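PDB 4OUA: proteolytically activated form of PPO4 Tyrosinase from Agaricus bisporus var. bisporus H97, which uses a dinuclear copper centre to hydroxylate monophenols and oxidise the resulting o-diphenols to reactive o-quinones, the first step of melanin synthesis. Local coordinates for residues P164-F177 against H265-I277. Sequence-based numbering, arbitrary orientation.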
# COMPACT_ATOMS: atom_id res chain seq x y z
N PRO A 164 1.68 12.53 -11.00
CA PRO A 164 0.75 11.39 -11.04
C PRO A 164 0.44 10.86 -9.65
O PRO A 164 -0.43 9.99 -9.50
CB PRO A 164 1.51 10.36 -11.86
CG PRO A 164 2.94 10.64 -11.57
CD PRO A 164 3.05 12.13 -11.38
N ILE A 165 1.13 11.37 -8.64
CA ILE A 165 0.96 10.90 -7.27
C ILE A 165 -0.28 11.51 -6.61
O ILE A 165 -0.88 10.91 -5.72
CB ILE A 165 2.20 11.22 -6.41
CG1 ILE A 165 3.44 10.55 -7.00
CG2 ILE A 165 1.99 10.77 -4.97
CD1 ILE A 165 4.69 10.76 -6.19
N LEU A 166 -0.66 12.71 -7.05
CA LEU A 166 -1.80 13.41 -6.47
C LEU A 166 -3.12 12.67 -6.69
O LEU A 166 -3.91 12.50 -5.77
CB LEU A 166 -1.91 14.83 -7.03
CG LEU A 166 -0.80 15.81 -6.63
CD1 LEU A 166 -1.15 17.21 -7.09
CD2 LEU A 166 -0.56 15.78 -5.14
N ARG A 167 -3.35 12.22 -7.92
CA ARG A 167 -4.64 11.64 -8.28
C ARG A 167 -4.54 10.74 -9.50
O ARG A 167 -3.64 10.89 -10.33
CB ARG A 167 -5.66 12.75 -8.54
CG ARG A 167 -5.29 13.63 -9.72
CD ARG A 167 -6.19 14.85 -9.82
NE ARG A 167 -6.05 15.73 -8.67
CZ ARG A 167 -5.14 16.70 -8.57
NH1 ARG A 167 -4.28 16.91 -9.56
NH2 ARG A 167 -5.09 17.46 -7.48
N TYR A 168 -5.47 9.79 -9.61
CA TYR A 168 -5.60 8.99 -10.82
C TYR A 168 -6.78 9.48 -11.66
O TYR A 168 -7.84 9.78 -11.12
CB TYR A 168 -5.77 7.51 -10.49
CG TYR A 168 -6.17 6.67 -11.68
CD1 TYR A 168 -5.27 6.43 -12.72
CD2 TYR A 168 -7.44 6.12 -11.78
CE1 TYR A 168 -5.63 5.67 -13.82
CE2 TYR A 168 -7.81 5.36 -12.88
CZ TYR A 168 -6.90 5.13 -13.89
OH TYR A 168 -7.26 4.38 -14.98
N SER A 169 -6.58 9.55 -12.97
CA SER A 169 -7.65 9.96 -13.87
C SER A 169 -8.27 8.74 -14.54
O SER A 169 -7.60 8.04 -15.29
CB SER A 169 -7.12 10.93 -14.93
OG SER A 169 -6.57 12.10 -14.34
N PHE A 170 -9.54 8.49 -14.25
CA PHE A 170 -10.25 7.37 -14.85
C PHE A 170 -10.44 7.59 -16.35
O PHE A 170 -10.75 8.70 -16.79
CB PHE A 170 -11.60 7.16 -14.17
CG PHE A 170 -11.50 6.66 -12.75
CD1 PHE A 170 -11.44 7.55 -11.70
CD2 PHE A 170 -11.47 5.30 -12.48
CE1 PHE A 170 -11.34 7.10 -10.39
CE2 PHE A 170 -11.38 4.84 -11.18
CZ PHE A 170 -11.32 5.74 -10.13
N HIS A 171 -10.26 6.53 -17.12
CA HIS A 171 -10.44 6.58 -18.57
C HIS A 171 -10.88 5.23 -19.12
O HIS A 171 -10.05 4.43 -19.54
CB HIS A 171 -9.16 7.05 -19.25
CG HIS A 171 -7.93 6.33 -18.79
ND1 HIS A 171 -7.55 5.11 -19.31
CD2 HIS A 171 -7.00 6.66 -17.87
CE1 HIS A 171 -6.43 4.72 -18.72
NE2 HIS A 171 -6.08 5.64 -17.84
N PRO A 172 -12.19 4.97 -19.10
CA PRO A 172 -13.19 5.91 -18.58
C PRO A 172 -13.56 5.60 -17.14
O PRO A 172 -12.93 4.75 -16.51
CB PRO A 172 -14.38 5.67 -19.50
CG PRO A 172 -14.30 4.20 -19.79
CD PRO A 172 -12.83 3.82 -19.77
N ILE A 173 -14.57 6.29 -16.62
CA ILE A 173 -15.15 5.92 -15.34
C ILE A 173 -15.88 4.60 -15.52
O ILE A 173 -16.90 4.54 -16.21
CB ILE A 173 -16.12 6.99 -14.80
CG1 ILE A 173 -15.38 8.31 -14.56
CG2 ILE A 173 -16.79 6.51 -13.53
CD1 ILE A 173 -16.27 9.42 -14.05
N ASP A 174 -15.34 3.54 -14.93
CA ASP A 174 -15.86 2.19 -15.12
C ASP A 174 -17.36 2.10 -14.86
O ASP A 174 -17.88 2.74 -13.95
CB ASP A 174 -15.11 1.20 -14.23
CG ASP A 174 -15.43 -0.24 -14.56
OD1 ASP A 174 -16.48 -0.74 -14.09
OD2 ASP A 174 -14.64 -0.89 -15.28
N PRO A 175 -18.06 1.29 -15.68
CA PRO A 175 -19.51 1.09 -15.58
C PRO A 175 -19.96 0.53 -14.23
O PRO A 175 -21.15 0.51 -13.95
CB PRO A 175 -19.80 0.08 -16.70
CG PRO A 175 -18.68 0.26 -17.66
CD PRO A 175 -17.48 0.58 -16.82
N SER A 176 -19.01 0.08 -13.41
CA SER A 176 -19.34 -0.48 -12.11
C SER A 176 -19.44 0.60 -11.03
O SER A 176 -19.66 0.30 -9.86
CB SER A 176 -18.30 -1.54 -11.70
OG SER A 176 -17.00 -0.98 -11.60
N PHE A 177 -19.28 1.85 -11.44
CA PHE A 177 -19.37 2.98 -10.51
C PHE A 177 -20.74 3.64 -10.57
O PHE A 177 -21.02 4.58 -9.82
CB PHE A 177 -18.29 4.03 -10.81
CG PHE A 177 -16.89 3.58 -10.52
CD1 PHE A 177 -16.61 2.25 -10.22
CD2 PHE A 177 -15.84 4.49 -10.53
CE1 PHE A 177 -15.31 1.85 -9.95
CE2 PHE A 177 -14.55 4.09 -10.25
CZ PHE A 177 -14.28 2.77 -9.96
N HIS A 265 -12.47 9.19 -2.09
CA HIS A 265 -12.08 7.84 -2.48
C HIS A 265 -11.38 7.07 -1.37
O HIS A 265 -11.69 5.90 -1.12
CB HIS A 265 -11.19 7.88 -3.73
CG HIS A 265 -11.92 8.26 -4.98
ND1 HIS A 265 -12.21 9.57 -5.30
CD2 HIS A 265 -12.42 7.51 -5.99
CE1 HIS A 265 -12.86 9.60 -6.45
NE2 HIS A 265 -12.99 8.37 -6.89
N MET A 266 -10.44 7.72 -0.69
CA MET A 266 -9.64 7.06 0.34
C MET A 266 -10.47 6.57 1.53
O MET A 266 -10.04 5.69 2.27
CB MET A 266 -8.54 8.00 0.85
CG MET A 266 -7.25 7.95 0.04
SD MET A 266 -6.39 6.37 0.20
CE MET A 266 -5.85 6.43 1.91
N THR A 267 -11.65 7.14 1.72
CA THR A 267 -12.50 6.77 2.85
C THR A 267 -13.60 5.79 2.44
O THR A 267 -14.60 5.63 3.14
CB THR A 267 -13.14 8.00 3.51
OG1 THR A 267 -13.85 7.59 4.69
CG2 THR A 267 -14.10 8.68 2.55
N HIS A 268 -13.40 5.14 1.30
CA HIS A 268 -14.35 4.14 0.80
C HIS A 268 -13.59 2.94 0.26
O HIS A 268 -12.85 3.05 -0.72
CB HIS A 268 -15.25 4.75 -0.28
CG HIS A 268 -16.51 3.98 -0.52
ND1 HIS A 268 -16.52 2.66 -0.93
CD2 HIS A 268 -17.81 4.34 -0.40
CE1 HIS A 268 -17.77 2.25 -1.05
NE2 HIS A 268 -18.57 3.25 -0.74
N ALA A 269 -13.77 1.79 0.90
CA ALA A 269 -12.99 0.59 0.58
C ALA A 269 -13.14 0.16 -0.89
O ALA A 269 -12.29 -0.55 -1.42
CB ALA A 269 -13.40 -0.55 1.49
N LEU A 270 -14.21 0.60 -1.53
CA LEU A 270 -14.47 0.22 -2.91
C LEU A 270 -13.74 1.11 -3.91
O LEU A 270 -13.69 0.81 -5.10
CB LEU A 270 -15.98 0.25 -3.20
CG LEU A 270 -16.85 -0.70 -2.38
CD1 LEU A 270 -18.32 -0.52 -2.74
CD2 LEU A 270 -16.42 -2.15 -2.57
N PHE A 271 -13.17 2.21 -3.42
CA PHE A 271 -12.51 3.18 -4.29
C PHE A 271 -11.15 3.62 -3.76
O PHE A 271 -10.41 4.32 -4.45
CB PHE A 271 -13.40 4.41 -4.49
CG PHE A 271 -14.75 4.10 -5.08
CD1 PHE A 271 -14.92 3.95 -6.44
CD2 PHE A 271 -15.86 3.97 -4.26
CE1 PHE A 271 -16.16 3.67 -6.98
CE2 PHE A 271 -17.11 3.69 -4.79
CZ PHE A 271 -17.25 3.54 -6.16
N ALA A 272 -10.82 3.20 -2.54
CA ALA A 272 -9.62 3.68 -1.86
C ALA A 272 -8.33 3.35 -2.61
O ALA A 272 -7.39 4.14 -2.61
CB ALA A 272 -9.56 3.11 -0.45
N ALA A 273 -8.30 2.19 -3.26
CA ALA A 273 -7.10 1.73 -3.95
C ALA A 273 -6.74 2.62 -5.14
O ALA A 273 -5.57 2.72 -5.51
CB ALA A 273 -7.28 0.29 -4.40
N PHE A 274 -7.75 3.25 -5.73
CA PHE A 274 -7.54 4.06 -6.93
C PHE A 274 -6.74 5.33 -6.64
O PHE A 274 -6.15 5.92 -7.55
CB PHE A 274 -8.89 4.43 -7.56
CG PHE A 274 -9.61 3.25 -8.15
CD1 PHE A 274 -9.25 2.73 -9.38
CD2 PHE A 274 -10.66 2.65 -7.46
CE1 PHE A 274 -9.91 1.65 -9.92
CE2 PHE A 274 -11.33 1.57 -8.00
CZ PHE A 274 -10.96 1.07 -9.23
N ASP A 275 -6.71 5.76 -5.39
CA ASP A 275 -5.91 6.91 -5.00
C ASP A 275 -4.45 6.48 -4.84
O ASP A 275 -4.14 5.62 -4.02
CB ASP A 275 -6.44 7.53 -3.70
CG ASP A 275 -5.86 8.91 -3.43
OD1 ASP A 275 -4.66 9.13 -3.69
OD2 ASP A 275 -6.61 9.78 -2.94
N PRO A 276 -3.55 7.10 -5.62
CA PRO A 276 -2.12 6.77 -5.64
C PRO A 276 -1.46 6.76 -4.26
O PRO A 276 -0.48 6.04 -4.06
CB PRO A 276 -1.53 7.89 -6.51
CG PRO A 276 -2.64 8.29 -7.41
CD PRO A 276 -3.89 8.16 -6.58
N ILE A 277 -1.99 7.53 -3.32
CA ILE A 277 -1.40 7.61 -1.99
C ILE A 277 -1.72 6.35 -1.18
O ILE A 277 -1.15 6.13 -0.11
CB ILE A 277 -1.89 8.85 -1.22
CG1 ILE A 277 -0.91 9.20 -0.10
CG2 ILE A 277 -3.29 8.62 -0.67
CD1 ILE A 277 -1.31 10.42 0.69
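An aromatic cluster of F170, F177, F271 and F274 joins two loops of the tyrosinase central domain: segment 164-177, which follows the hairpin strand 158-162, and segment 265-277, which lies between the copper-ligand helix 246-258 and helix 277-295, the carrier of H282. F271 directs its edge at the face of F177 in a T-shaped pair, the planes at 83°; F271 CE1 lies over the centre of the F177 ring, 3.6 Å from F177 CD1. F177 in turn brings its own edge to F274 in an offset edge-to-face contact, with F177 CZ 3.7 Å from F274 CE2. F170 CE2 sits over the rim of one F274 face, 3.5 Å from F274 CD1, the two rings meeting obliquely. With CG anti to its carbonyl carbon (chi1 -68°), F177 swings its ring back toward 265-277 and into the cluster. Replacing F177 by an alanine is likely to leave the CE1 edge of F271 without its aromatic face and open a gap beside F274.

At the other end, the ring of P276 packs against the backbone of 164-168, with P276 CB 3.2 Å from I165 O and P276 CD 3.8 Å from Y168 N. Next to it, D275 OD1 accepts a nearly straight capping bond from I277 N at 3.1 Å, in the turn leading into helix 277-295. F50 of helix 49-54 lies against Y168 and F170. No hydrogen bond links the two loops, so their mutual fit rests on ring and proline contacts, while the buried D275 OD1 is shared between I277 N and a salt bridge to R191.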